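Local atomic coordinates of outer surface protein (Bacillus cereus ATCC 14579, PDB entry 1X7F), a protein that has no established function but is probably a 6-phospho-N-acetylmuramidase, a glycosidase that would act on 6-phosphorylated N-acetylmuramic acid residues derived from cell-wall sugars. Residues 35-40 / 209-214; 141-146 / 165-170; 203-208 / 249-254; 228-233 / 365-370; 333-338 / 357-362. All coordinates share one frame; numbering follows the deposited sequence. Where two conformers were deposited one is given.

In the fold
Contacts 1, 2 and 3 belong to the N-terminal domain, whose eight parallel strands have the order of a (beta/alpha)8 barrel. Contact 2 pairs neighbouring strands 142-146 and 167-170; contact 3 joins strand 201-204 to the end of strand 246-249; contact 1 lies in the loops beyond strands 28-33 and 201-204. Contacts 1 and 3 touch, their centres about 11 Å apart, and their segments alternate along the chain. Contact 4, its centre about 15 Å from that of contact 3, packs the start of helix 231-240 against the C-terminal domain. Contact 5, its centre about 53 Å from that of contact 1, lies in that domain's mixed sheet. The two domains thus form an elongated molecule, with contact 4 at the seam.

Contact 1 of 5, residues 35-40 / 209-214; sequences PEHSTK and ANIGPW
His37 reaches from the loop after strand 28-33 to the backbone of 209-214, the loop after strand 201-204, and almost all of the closeness between the two lies around its side chain. Its ring comes in with the CD2-NE2 side leading. NE2 donates to Pro213 O at 3.0 Å, with an N-H...O angle of 151°; the donor stands above the carbonyl plane and the oxygen is tilted about 20° from the ring plane. CD2 lies 3.1 Å from Gly212 O, so two successive carbonyls receive this part of the ring. Behind it, Ile211 CG2 packs on His37 CB at 3.6 Å; this methyl is anti to the backbone N of Ile211, while the longer branch through CG1 reaches on toward Ser38. There the packing slackens: Ser38 CB is 4.4 Å from Ile211 CD1, and the two segments then diverge. The whole interface buries only 181 Å², and His37 is solvent-exposed overall, though Glu36 CG lies over one ring face. Around the contact, Ile211 bonds through its backbone to Ala252, which it faces together with Asn210 in a classic beta bulge, and Pro213 rests on Tyr34. Since the one hydrogen bond across the contact ends on a main-chain oxygen, the chemistry is that of an imidazole N-H bonded to a loop's backbone, with an isoleucine methyl packed on the histidine CB.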
# COMPACT_ATOMS: atom_id res chain seq x y z
N PRO A 35 -16.09 -11.92 -12.23
CA PRO A 35 -17.19 -11.74 -13.17
C PRO A 35 -18.36 -12.72 -12.99
O PRO A 35 -19.51 -12.35 -13.25
CB PRO A 35 -16.52 -11.91 -14.54
CG PRO A 35 -15.10 -11.54 -14.28
CD PRO A 35 -14.81 -12.13 -12.94
N GLU A 36 -18.07 -13.93 -12.54
CA GLU A 36 -19.13 -14.94 -12.36
C GLU A 36 -20.09 -14.59 -11.22
O GLU A 36 -21.23 -15.04 -11.21
CB GLU A 36 -18.54 -16.35 -12.17
CG GLU A 36 -17.84 -16.58 -10.85
CD GLU A 36 -16.96 -17.80 -10.88
OE1 GLU A 36 -15.85 -17.72 -11.45
OE2 GLU A 36 -17.36 -18.85 -10.33
N HIS A 37 -19.62 -13.76 -10.28
CA HIS A 37 -20.45 -13.29 -9.17
C HIS A 37 -21.13 -11.95 -9.46
O HIS A 37 -21.67 -11.32 -8.54
CB HIS A 37 -19.61 -13.18 -7.89
CG HIS A 37 -19.00 -14.47 -7.46
ND1 HIS A 37 -19.69 -15.67 -7.46
CD2 HIS A 37 -17.76 -14.76 -6.99
CE1 HIS A 37 -18.91 -16.63 -7.02
NE2 HIS A 37 -17.73 -16.11 -6.73
N SER A 38 -21.10 -11.52 -10.73
CA SER A 38 -21.61 -10.21 -11.13
C SER A 38 -22.11 -10.21 -12.58
O SER A 38 -22.40 -11.27 -13.15
CB SER A 38 -20.52 -9.15 -10.91
OG SER A 38 -21.03 -7.84 -11.12
N THR A 39 -22.26 -9.02 -13.16
CA THR A 39 -22.55 -8.87 -14.59
C THR A 39 -21.43 -8.11 -15.28
O THR A 39 -20.71 -7.36 -14.63
CB THR A 39 -23.90 -8.15 -14.83
OG1 THR A 39 -23.83 -6.81 -14.33
CG2 THR A 39 -25.04 -8.81 -14.05
N LYS A 40 -21.28 -8.30 -16.58
CA LYS A 40 -20.24 -7.61 -17.35
C LYS A 40 -20.42 -6.09 -17.30
O LYS A 40 -19.44 -5.35 -17.31
CB LYS A 40 -20.18 -8.12 -18.80
CG LYS A 40 -21.35 -7.68 -19.67
CD LYS A 40 -21.34 -8.37 -21.02
CE LYS A 40 -22.60 -8.03 -21.79
NZ LYS A 40 -22.70 -8.82 -23.04
N ALA A 209 -17.20 -3.15 -0.40
CA ALA A 209 -17.23 -4.32 -1.29
C ALA A 209 -17.87 -5.56 -0.66
O ALA A 209 -17.59 -5.90 0.50
CB ALA A 209 -15.83 -4.63 -1.79
N ASN A 210 -18.72 -6.24 -1.44
CA ASN A 210 -19.46 -7.43 -0.99
C ASN A 210 -19.09 -8.73 -1.68
O ASN A 210 -19.58 -9.79 -1.30
CB ASN A 210 -20.97 -7.19 -1.12
CG ASN A 210 -21.49 -6.28 -0.02
OD1 ASN A 210 -21.01 -6.34 1.12
ND2 ASN A 210 -22.46 -5.44 -0.35
N ILE A 211 -18.23 -8.66 -2.70
CA ILE A 211 -17.90 -9.82 -3.54
C ILE A 211 -16.47 -10.31 -3.32
O ILE A 211 -15.52 -9.52 -3.35
CB ILE A 211 -18.14 -9.51 -5.05
CG1 ILE A 211 -19.60 -9.10 -5.30
CG2 ILE A 211 -17.77 -10.72 -5.92
CD1 ILE A 211 -19.82 -8.38 -6.63
N GLY A 212 -16.34 -11.61 -3.11
CA GLY A 212 -15.05 -12.30 -3.13
C GLY A 212 -15.25 -13.60 -3.90
O GLY A 212 -16.34 -13.85 -4.41
N PRO A 213 -14.21 -14.43 -4.00
CA PRO A 213 -14.30 -15.71 -4.69
C PRO A 213 -15.24 -16.75 -4.06
O PRO A 213 -15.92 -17.46 -4.80
CB PRO A 213 -12.86 -16.22 -4.68
CG PRO A 213 -12.24 -15.56 -3.52
CD PRO A 213 -12.85 -14.18 -3.49
N TRP A 214 -15.27 -16.85 -2.73
CA TRP A 214 -16.01 -17.94 -2.04
C TRP A 214 -17.16 -17.43 -1.17
O TRP A 214 -17.41 -16.23 -1.10
CB TRP A 214 -15.08 -18.78 -1.16
CG TRP A 214 -13.62 -18.78 -1.55
CD1 TRP A 214 -12.59 -18.14 -0.90
CD2 TRP A 214 -13.03 -19.45 -2.66
NE1 TRP A 214 -11.40 -18.36 -1.55
CE2 TRP A 214 -11.64 -19.17 -2.63
CE3 TRP A 214 -13.53 -20.26 -3.69
CZ2 TRP A 214 -10.75 -19.67 -3.59
CZ3 TRP A 214 -12.64 -20.76 -4.63
CH2 TRP A 214 -11.27 -20.46 -4.57

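Contact 2 of 5, residues 141-146 / 165-170; sequences LKIELN and SALIGC
Ala166 and Ile143 begin the ladder of a beta-alpha-beta unit, strand 142-146, helix 153-157 and strand 167-170, in the parallel barrel of the N-terminal domain. Just before them, Ser165 O meets Lys142 CE loosely. Ala166 O accepts from Ile143 N at 2.9 Å, while the bent Lys142 chain passes over it. Leu167 CD2 lies 3.9 Å from both Ile143 CB and Leu145 CD1, on the face that Leu145 and Leu167 present to helix 153-157. Ile168 continues the ladder twice, its N bonding to Ile143 O and its O taking Leu145 N. With chi1 at 57°, Ile168 CG1 sits between backbone N and carbonyl carbon and comes 3.7 Å from Glu144 CB. Gly169 CA makes a CA-H...O contact with Leu145 O. Glu144, Ile168 and Cys170 share the opposite face, where Ile91 packs on the first two and Arg57 forms a salt bridge with Glu144 OE1. Cys170 N closes the ladder on Leu145 O at 2.8 Å. Beside that bond, Cys170 CB stands 3.3 Å from each of Glu144 OE1 and OE2.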
# COMPACT_ATOMS: atom_id res chain seq x y z
N LEU A 141 3.48 -13.20 -22.07
CA LEU A 141 2.70 -13.25 -20.83
C LEU A 141 3.60 -13.19 -19.60
O LEU A 141 4.66 -13.81 -19.56
CB LEU A 141 1.82 -14.50 -20.81
CG LEU A 141 0.63 -14.51 -21.78
CD1 LEU A 141 0.16 -15.92 -22.07
CD2 LEU A 141 -0.51 -13.66 -21.23
N LYS A 142 3.18 -12.41 -18.61
CA LYS A 142 3.86 -12.35 -17.32
C LYS A 142 3.50 -13.58 -16.49
O LYS A 142 2.35 -14.03 -16.52
CB LYS A 142 3.45 -11.09 -16.54
CG LYS A 142 3.94 -9.77 -17.11
CD LYS A 142 5.42 -9.52 -16.79
CE LYS A 142 5.98 -8.39 -17.64
NZ LYS A 142 5.85 -8.69 -19.09
N ILE A 143 4.47 -14.13 -15.77
CA ILE A 143 4.21 -15.22 -14.84
C ILE A 143 4.24 -14.67 -13.43
O ILE A 143 5.30 -14.35 -12.91
CB ILE A 143 5.22 -16.40 -15.00
CG1 ILE A 143 5.40 -16.83 -16.48
CG2 ILE A 143 4.83 -17.58 -14.10
CD1 ILE A 143 4.14 -17.27 -17.22
N GLU A 144 3.06 -14.55 -12.82
CA GLU A 144 2.94 -14.08 -11.44
C GLU A 144 3.10 -15.21 -10.43
O GLU A 144 2.37 -16.20 -10.47
CB GLU A 144 1.63 -13.33 -11.21
CG GLU A 144 1.53 -12.72 -9.82
CD GLU A 144 0.46 -11.67 -9.71
OE1 GLU A 144 0.78 -10.47 -9.83
OE2 GLU A 144 -0.71 -12.02 -9.49
N LEU A 145 4.06 -15.05 -9.52
CA LEU A 145 4.32 -16.03 -8.49
C LEU A 145 3.69 -15.61 -7.16
O LEU A 145 3.43 -14.42 -6.93
CB LEU A 145 5.82 -16.24 -8.31
CG LEU A 145 6.68 -16.61 -9.52
CD1 LEU A 145 8.13 -16.50 -9.13
CD2 LEU A 145 6.36 -18.01 -10.04
N ASN A 146 3.44 -16.59 -6.31
CA ASN A 146 2.94 -16.35 -4.96
C ASN A 146 4.09 -15.89 -4.07
O ASN A 146 5.04 -16.63 -3.85
CB ASN A 146 2.31 -17.65 -4.40
CG ASN A 146 1.44 -17.41 -3.17
OD1 ASN A 146 1.54 -16.38 -2.48
ND2 ASN A 146 0.56 -18.35 -2.90
N SER A 165 12.82 -11.49 -16.29
CA SER A 165 12.06 -10.32 -16.73
C SER A 165 10.56 -10.57 -17.01
O SER A 165 9.78 -9.63 -17.10
CB SER A 165 12.76 -9.70 -17.96
OG SER A 165 11.82 -9.25 -18.93
N ALA A 166 10.18 -11.85 -17.14
CA ALA A 166 8.77 -12.23 -17.30
C ALA A 166 8.06 -12.44 -15.95
O ALA A 166 6.82 -12.44 -15.87
CB ALA A 166 8.65 -13.47 -18.19
N LEU A 167 8.84 -12.59 -14.88
CA LEU A 167 8.29 -12.81 -13.54
C LEU A 167 7.80 -11.55 -12.82
O LEU A 167 8.44 -10.49 -12.89
CB LEU A 167 9.31 -13.53 -12.65
CG LEU A 167 9.74 -14.95 -13.03
CD1 LEU A 167 10.85 -15.44 -12.11
CD2 LEU A 167 8.56 -15.92 -13.01
N ILE A 168 6.65 -11.68 -12.17
CA ILE A 168 6.17 -10.74 -11.15
C ILE A 168 5.70 -11.57 -9.94
O ILE A 168 5.67 -12.81 -10.00
CB ILE A 168 5.05 -9.78 -11.67
CG1 ILE A 168 3.84 -10.56 -12.21
CG2 ILE A 168 5.61 -8.81 -12.73
CD1 ILE A 168 2.66 -9.69 -12.63
N GLY A 169 5.35 -10.90 -8.85
CA GLY A 169 4.91 -11.57 -7.66
C GLY A 169 3.72 -10.88 -7.01
O GLY A 169 3.64 -9.65 -6.96
N CYS A 170 2.79 -11.69 -6.50
CA CYS A 170 1.70 -11.15 -5.70
C CYS A 170 1.40 -12.06 -4.53
O CYS A 170 1.34 -13.28 -4.67
CB CYS A 170 0.45 -10.92 -6.55
SG CYS A 170 -0.92 -10.13 -5.68

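Contact 3 of 5, residues 203-208 / 249-254; sequences FITSHV and IGNAYA
Gly250 and Ile204 supply the backbone bond of this contact, where strand 201-204 meets the end of strand 246-249 in the barrel. Gly250 N donates to Ile204 O at 2.8 Å; the same oxygen receives a CA-H...O contact from Ile249 CA at 3.3 Å. Apolar packing follows the parallel pair Ile204 and Ile249. Ile204 CG1 is 4.2 Å from Ile249 CG1, on the face covered by Leu262 of helix 256-264. Ile249 CG2 in turn lies 3.9 Å from Ser206 CB. On the other side, Phe203 CD2 rests 3.5 Å from Gly250 CA, the missing side chain letting the ring lie close to the backbone. Polar groups gather past the strand ends. The amide of Asn251 fits between the Thr205 hydroxyl, which also bonds to Leu220 N, and the backbone of Ser206. Ser206 OG, swung away from its own N (chi1 163°), accepts from Val208 N at 3.1 Å, an ST turn, and is also bonded to Ala209 N; it sits 3.6 Å from Ala254 CA. The strand ends are therefore joined by a backbone bond and isoleucine packing. Beyond them the buried hydroxyl braces its own turn and is tied to helix 256-264, which follows the other loop: Glu258 takes Ser206 OG on OE1 and His207 N on OE2, so one carboxylate grips two neighbouring groups of the turn.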
# COMPACT_ATOMS: atom_id res chain seq x y z
N PHE A 203 -2.55 -7.33 -1.31
CA PHE A 203 -3.98 -7.02 -1.32
C PHE A 203 -4.43 -6.24 -0.09
O PHE A 203 -4.00 -6.51 1.04
CB PHE A 203 -4.79 -8.30 -1.38
CG PHE A 203 -4.80 -8.98 -2.73
CD1 PHE A 203 -4.03 -10.12 -2.96
CD2 PHE A 203 -5.61 -8.49 -3.75
CE1 PHE A 203 -4.08 -10.77 -4.19
CE2 PHE A 203 -5.66 -9.13 -4.98
CZ PHE A 203 -4.88 -10.27 -5.20
N ILE A 204 -5.31 -5.27 -0.33
CA ILE A 204 -6.01 -4.57 0.73
C ILE A 204 -7.51 -4.80 0.59
O ILE A 204 -7.99 -5.24 -0.47
CB ILE A 204 -5.68 -3.05 0.71
CG1 ILE A 204 -6.24 -2.38 -0.56
CG2 ILE A 204 -4.18 -2.83 0.93
CD1 ILE A 204 -6.03 -0.87 -0.59
N THR A 205 -8.25 -4.52 1.64
CA THR A 205 -9.67 -4.80 1.65
C THR A 205 -10.54 -3.55 1.76
O THR A 205 -10.27 -2.64 2.56
CB THR A 205 -10.00 -5.83 2.75
OG1 THR A 205 -11.36 -6.26 2.63
CG2 THR A 205 -9.92 -5.20 4.15
N SER A 206 -11.57 -3.52 0.94
CA SER A 206 -12.61 -2.52 1.00
C SER A 206 -13.62 -2.86 2.10
O SER A 206 -13.87 -4.04 2.40
CB SER A 206 -13.30 -2.42 -0.36
OG SER A 206 -14.55 -1.76 -0.28
N HIS A 207 -14.20 -1.82 2.69
CA HIS A 207 -15.21 -1.99 3.73
C HIS A 207 -16.64 -1.81 3.19
O HIS A 207 -17.61 -1.90 3.93
CB HIS A 207 -14.90 -1.08 4.93
CG HIS A 207 -13.54 -1.34 5.51
ND1 HIS A 207 -13.19 -2.56 6.05
CD2 HIS A 207 -12.43 -0.57 5.56
CE1 HIS A 207 -11.93 -2.51 6.45
NE2 HIS A 207 -11.45 -1.32 6.16
N VAL A 208 -16.73 -1.59 1.88
CA VAL A 208 -18.01 -1.48 1.19
C VAL A 208 -18.24 -2.73 0.32
O VAL A 208 -19.33 -3.29 0.32
CB VAL A 208 -18.07 -0.18 0.32
CG1 VAL A 208 -19.40 -0.04 -0.37
CG2 VAL A 208 -17.80 1.06 1.18
N ILE A 249 -6.96 -3.84 -4.41
CA ILE A 249 -8.16 -4.15 -3.62
C ILE A 249 -8.64 -5.56 -3.96
O ILE A 249 -8.94 -5.86 -5.12
CB ILE A 249 -9.29 -3.12 -3.91
CG1 ILE A 249 -8.74 -1.69 -3.83
CG2 ILE A 249 -10.49 -3.37 -2.96
CD1 ILE A 249 -9.71 -0.62 -4.23
N GLY A 250 -8.70 -6.42 -2.94
CA GLY A 250 -8.98 -7.84 -3.10
C GLY A 250 -10.44 -8.19 -3.28
O GLY A 250 -10.76 -9.16 -3.97
N ASN A 251 -11.33 -7.42 -2.67
CA ASN A 251 -12.78 -7.59 -2.87
C ASN A 251 -13.38 -6.56 -3.84
O ASN A 251 -12.76 -5.54 -4.11
CB ASN A 251 -13.57 -7.69 -1.52
CG ASN A 251 -13.14 -6.64 -0.47
OD1 ASN A 251 -13.65 -6.63 0.66
ND2 ASN A 251 -12.21 -5.76 -0.83
N ALA A 252 -14.59 -6.82 -4.34
CA ALA A 252 -15.30 -5.90 -5.27
C ALA A 252 -16.72 -5.66 -4.78
O ALA A 252 -17.30 -6.56 -4.18
CB ALA A 252 -15.32 -6.49 -6.69
N TYR A 253 -17.32 -4.49 -5.00
CA TYR A 253 -16.72 -3.33 -5.65
C TYR A 253 -16.40 -2.33 -4.56
O TYR A 253 -17.26 -2.06 -3.70
CB TYR A 253 -17.74 -2.67 -6.60
CG TYR A 253 -18.21 -3.58 -7.70
CD1 TYR A 253 -19.53 -4.05 -7.74
CD2 TYR A 253 -17.34 -3.98 -8.71
CE1 TYR A 253 -19.95 -4.90 -8.76
CE2 TYR A 253 -17.74 -4.81 -9.72
CZ TYR A 253 -19.04 -5.27 -9.75
OH TYR A 253 -19.40 -6.10 -10.79
N ALA A 254 -15.20 -1.77 -4.60
CA ALA A 254 -14.88 -0.65 -3.72
C ALA A 254 -15.78 0.51 -4.12
O ALA A 254 -16.14 0.64 -5.29
CB ALA A 254 -13.39 -0.26 -3.83

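Contact 4 of 5, residues 228-233 / 365-370; sequences NLPIEV and AEEELF
Val233, Glu367 and Phe370 lose the most surface where the start of helix 231-240 meets the 3-10 turns of 366-370, and Val233 stands in the middle. Its two methyls divide the work. CG1, which chi1 of 178° carries to the side facing Phe370, meets the rim of that ring near its plane, 3.7 Å from CE2 and 3.8 Å from CZ. CG2 turns to the glutamates and lies 3.9 Å from Glu368 CG and 3.8 Å from Glu368 OE2. Phe370 also receives Leu229, whose side chain comes from the opposite direction and sets CD1 4.1 Å from CZ; Leu229 and Val233 thus both meet the CE2-CZ end of the ring. Within its own segment the ring's edge faces Glu367 O in plane. That oxygen lies 4.0 Å from Val233 CG1. In the conformer given, Glu367 CG lies between Pro230 CG and Val233 CG2, about 4.1 Å from each, a tentative contact because a second conformer exists. The carboxylate of Glu368 is engaged elsewhere: OE2 makes a salt bridge with Lys236 and OE1 bonds to Lys273 N, which would temper the nearness of Glu232, whose OE1 is 5.3 Å from Glu368 OE2. The contact is a hydrophobic seam with acidic margins, joining the two domains. Pro230 is the N-cap residue of helix 231-240; one turn beyond Val233, His237 meets Phe370 edge-to-face. Helix 256-264 packs on Ile231 beside the seam, while strand 270-276 lies against Ala365 in the C-terminal domain.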
# COMPACT_ATOMS: atom_id res chain seq x y z
N ASN A 228 -9.27 -4.61 9.50
CA ASN A 228 -10.21 -3.60 10.01
C ASN A 228 -9.62 -2.19 10.05
O ASN A 228 -10.00 -1.39 10.91
CB ASN A 228 -10.73 -4.02 11.39
CG ASN A 228 -11.39 -5.41 11.37
OD1 ASN A 228 -12.41 -5.62 10.70
ND2 ASN A 228 -10.81 -6.35 12.10
N LEU A 229 -8.69 -1.90 9.14
CA LEU A 229 -8.08 -0.57 9.02
C LEU A 229 -8.71 0.15 7.83
O LEU A 229 -9.14 -0.54 6.89
CB LEU A 229 -6.57 -0.68 8.76
CG LEU A 229 -5.55 -0.87 9.87
CD1 LEU A 229 -4.16 -0.77 9.24
CD2 LEU A 229 -5.71 0.18 10.95
N PRO A 230 -8.77 1.50 7.86
CA PRO A 230 -9.23 2.26 6.70
C PRO A 230 -8.44 1.90 5.46
O PRO A 230 -7.24 1.65 5.53
CB PRO A 230 -8.99 3.72 7.12
CG PRO A 230 -9.14 3.71 8.60
CD PRO A 230 -8.49 2.40 9.00
N ILE A 231 -9.14 1.88 4.32
CA ILE A 231 -8.60 1.31 3.09
C ILE A 231 -7.32 2.06 2.68
O ILE A 231 -6.33 1.43 2.31
CB ILE A 231 -9.69 1.27 1.97
CG1 ILE A 231 -9.31 0.26 0.87
CG2 ILE A 231 -10.02 2.69 1.38
CD1 ILE A 231 -10.29 0.21 -0.30
N GLU A 232 -7.32 3.38 2.85
CA GLU A 232 -6.18 4.21 2.45
C GLU A 232 -4.99 4.05 3.40
O GLU A 232 -3.84 4.24 3.00
CB GLU A 232 -6.60 5.70 2.30
CG GLU A 232 -6.77 6.47 3.61
CD GLU A 232 -8.13 6.29 4.27
OE1 GLU A 232 -8.38 7.02 5.24
OE2 GLU A 232 -8.96 5.45 3.83
N VAL A 233 -5.28 3.67 4.65
CA VAL A 233 -4.23 3.40 5.64
C VAL A 233 -3.49 2.09 5.32
O VAL A 233 -2.27 2.03 5.35
CB VAL A 233 -4.80 3.43 7.09
CG1 VAL A 233 -3.74 3.09 8.12
CG2 VAL A 233 -5.39 4.83 7.37
N ALA A 365 -3.70 11.12 13.33
CA ALA A 365 -4.86 10.26 13.43
C ALA A 365 -4.48 8.94 14.11
O ALA A 365 -3.44 8.36 13.80
CB ALA A 365 -5.48 10.00 12.03
N GLU A 366 -5.32 8.50 15.05
CA GLU A 366 -5.05 7.36 15.91
C GLU A 366 -4.78 6.07 15.13
O GLU A 366 -3.90 5.30 15.50
CB GLU A 366 -6.22 7.15 16.89
CG GLU A 366 -5.91 6.25 18.09
CD GLU A 366 -7.17 5.79 18.84
OE1 GLU A 366 -7.07 4.89 19.71
OE2 GLU A 366 -8.28 6.32 18.55
N GLU A 367 -5.53 5.85 14.06
CA GLU A 367 -5.36 4.66 13.22
C GLU A 367 -4.01 4.65 12.49
O GLU A 367 -3.55 3.60 12.05
CB GLU A 367 -6.53 4.50 12.23
CG GLU A 367 -6.66 5.62 11.20
CD GLU A 367 -7.43 6.83 11.69
OE1 GLU A 367 -7.71 6.95 12.91
OE2 GLU A 367 -7.75 7.68 10.84
N GLU A 368 -3.37 5.81 12.40
CA GLU A 368 -2.10 5.96 11.65
C GLU A 368 -0.85 6.05 12.52
O GLU A 368 0.25 6.26 12.00
CB GLU A 368 -2.15 7.19 10.71
CG GLU A 368 -3.11 7.06 9.53
CD GLU A 368 -2.94 8.16 8.49
OE1 GLU A 368 -1.95 8.94 8.56
OE2 GLU A 368 -3.79 8.26 7.57
N LEU A 369 -0.98 5.88 13.83
CA LEU A 369 0.17 6.04 14.72
C LEU A 369 1.27 5.02 14.42
O LEU A 369 2.45 5.34 14.53
CB LEU A 369 -0.22 5.99 16.21
CG LEU A 369 -1.15 7.08 16.77
CD1 LEU A 369 -1.32 6.92 18.27
CD2 LEU A 369 -0.67 8.49 16.45
N PHE A 370 0.89 3.80 14.05
CA PHE A 370 1.88 2.78 13.72
C PHE A 370 2.77 3.23 12.52
O PHE A 370 3.90 2.75 12.37
CB PHE A 370 1.19 1.45 13.43
CG PHE A 370 0.52 1.40 12.09
CD1 PHE A 370 1.18 0.88 10.99
CD2 PHE A 370 -0.77 1.90 11.93
CE1 PHE A 370 0.57 0.85 9.75
CE2 PHE A 370 -1.38 1.87 10.69
CZ PHE A 370 -0.72 1.34 9.60

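Contact 5 of 5, residues 333-338 / 357-362; sequences IGNNSF and RKNIVG
Two antiparallel strands of the C-terminal domain's mixed sheet, 330-334 and 358-364, meet here through Ile333 and Asn359 and then give way to a turn on which Arg357 packs. Ile333 and Asn359 form a hydrogen-bonded pair: Ile333 N donates to Asn359 O at 3.0 Å and Asn359 N to Ile333 O at 2.7 Å. Gly334 and Lys358 make the following non-hydrogen-bonded pair, and Asn335 N reaches Arg357 O at 3.0 Å. The chain then turns, Phe338 N bonding back to Asn335 O, which brings the Phe338 ring over the start of the other strand. Arg357 lies along one face of that ring: CB makes a CH-pi contact 3.8 Å from the centroid, and Phe338 CE1 is set over the centre of the guanidinium, 3.4 Å from CZ. The two planes are 30° apart, tilted rather than parallel, and the chain reaches this place through a bend at chi3 (-48°). A salt bridge from Arg357 NE to Asp355 helps to hold the guanidinium. Beside it, Phe338 CE2 touches Lys358 CG at 3.8 Å, while Lys358 NZ is bonded to Gln346 and Gln326. At the other end, Ile333 CG2 packs on Val361 CG2 at 3.7 Å. The arrangement is that of an antiparallel ladder finished by a turn whose Phe338 ring packs on Arg357, with a classic beta bulge at Val361 and Gly362 opposite Val331.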
# COMPACT_ATOMS: atom_id res chain seq x y z
N ILE A 333 5.47 21.95 18.85
CA ILE A 333 6.45 22.90 18.37
C ILE A 333 7.07 23.62 19.56
O ILE A 333 6.40 23.91 20.56
CB ILE A 333 5.81 23.90 17.37
CG1 ILE A 333 6.91 24.60 16.55
CG2 ILE A 333 4.87 24.89 18.08
CD1 ILE A 333 6.46 25.14 15.23
N GLY A 334 8.37 23.86 19.44
CA GLY A 334 9.09 24.70 20.38
C GLY A 334 8.58 26.12 20.28
O GLY A 334 8.49 26.69 19.20
N ASN A 335 8.23 26.67 21.44
CA ASN A 335 7.65 28.00 21.54
C ASN A 335 8.70 29.06 21.91
O ASN A 335 9.89 28.73 21.99
CB ASN A 335 6.44 27.97 22.48
CG ASN A 335 6.80 27.65 23.94
OD1 ASN A 335 6.05 26.95 24.62
ND2 ASN A 335 7.90 28.20 24.43
N ASN A 336 8.27 30.30 22.14
CA ASN A 336 9.16 31.42 22.45
C ASN A 336 10.17 31.18 23.58
O ASN A 336 11.22 31.83 23.64
CB ASN A 336 8.36 32.69 22.77
CG ASN A 336 7.57 33.21 21.58
OD1 ASN A 336 7.80 32.81 20.43
ND2 ASN A 336 6.63 34.10 21.85
N SER A 337 9.85 30.26 24.48
CA SER A 337 10.69 30.05 25.64
C SER A 337 11.67 28.87 25.44
O SER A 337 12.37 28.49 26.38
CB SER A 337 9.82 29.88 26.89
OG SER A 337 9.24 28.58 26.92
N PHE A 338 11.73 28.33 24.22
CA PHE A 338 12.62 27.20 23.93
C PHE A 338 13.97 27.62 23.29
O PHE A 338 14.69 26.77 22.76
CB PHE A 338 11.92 26.12 23.10
CG PHE A 338 12.24 24.69 23.53
CD1 PHE A 338 13.31 24.41 24.38
CD2 PHE A 338 11.49 23.61 23.06
CE1 PHE A 338 13.61 23.10 24.77
CE2 PHE A 338 11.77 22.30 23.45
CZ PHE A 338 12.84 22.05 24.32
N ARG A 357 7.99 24.57 27.44
CA ARG A 357 8.72 25.14 26.29
C ARG A 357 8.22 24.64 24.92
O ARG A 357 8.74 25.02 23.86
CB ARG A 357 10.22 24.88 26.46
CG ARG A 357 10.79 25.49 27.78
CD ARG A 357 12.19 25.01 28.14
NE ARG A 357 12.29 23.55 28.06
CZ ARG A 357 13.41 22.87 28.20
NH1 ARG A 357 14.56 23.50 28.43
NH2 ARG A 357 13.39 21.53 28.09
N LYS A 358 7.20 23.78 24.95
CA LYS A 358 6.56 23.26 23.76
C LYS A 358 5.07 23.61 23.74
O LYS A 358 4.42 23.56 24.78
CB LYS A 358 6.72 21.75 23.68
CG LYS A 358 8.16 21.27 23.71
CD LYS A 358 8.23 19.79 23.38
CE LYS A 358 9.57 19.20 23.77
NZ LYS A 358 9.63 17.77 23.38
N ASN A 359 4.55 23.97 22.57
CA ASN A 359 3.10 24.09 22.35
C ASN A 359 2.58 22.83 21.65
O ASN A 359 3.22 22.33 20.72
CB ASN A 359 2.78 25.32 21.49
CG ASN A 359 3.01 26.65 22.21
OD1 ASN A 359 2.98 27.69 21.57
ND2 ASN A 359 3.24 26.62 23.53
N ILE A 360 1.43 22.30 22.06
CA ILE A 360 0.83 21.21 21.27
C ILE A 360 0.05 21.80 20.10
O ILE A 360 -0.74 22.72 20.27
CB ILE A 360 -0.09 20.22 22.10
CG1 ILE A 360 -0.70 19.18 21.14
CG2 ILE A 360 -1.19 20.99 22.88
CD1 ILE A 360 -1.50 18.08 21.80
N VAL A 361 0.27 21.24 18.91
CA VAL A 361 -0.28 21.81 17.67
C VAL A 361 -1.43 20.95 17.13
O VAL A 361 -2.44 21.46 16.67
CB VAL A 361 0.85 22.01 16.61
CG1 VAL A 361 0.30 22.30 15.23
CG2 VAL A 361 1.76 23.17 17.04
N GLY A 362 -1.26 19.63 17.23
CA GLY A 362 -2.26 18.68 16.77
C GLY A 362 -1.89 17.26 17.10
O GLY A 362 -0.98 17.01 17.91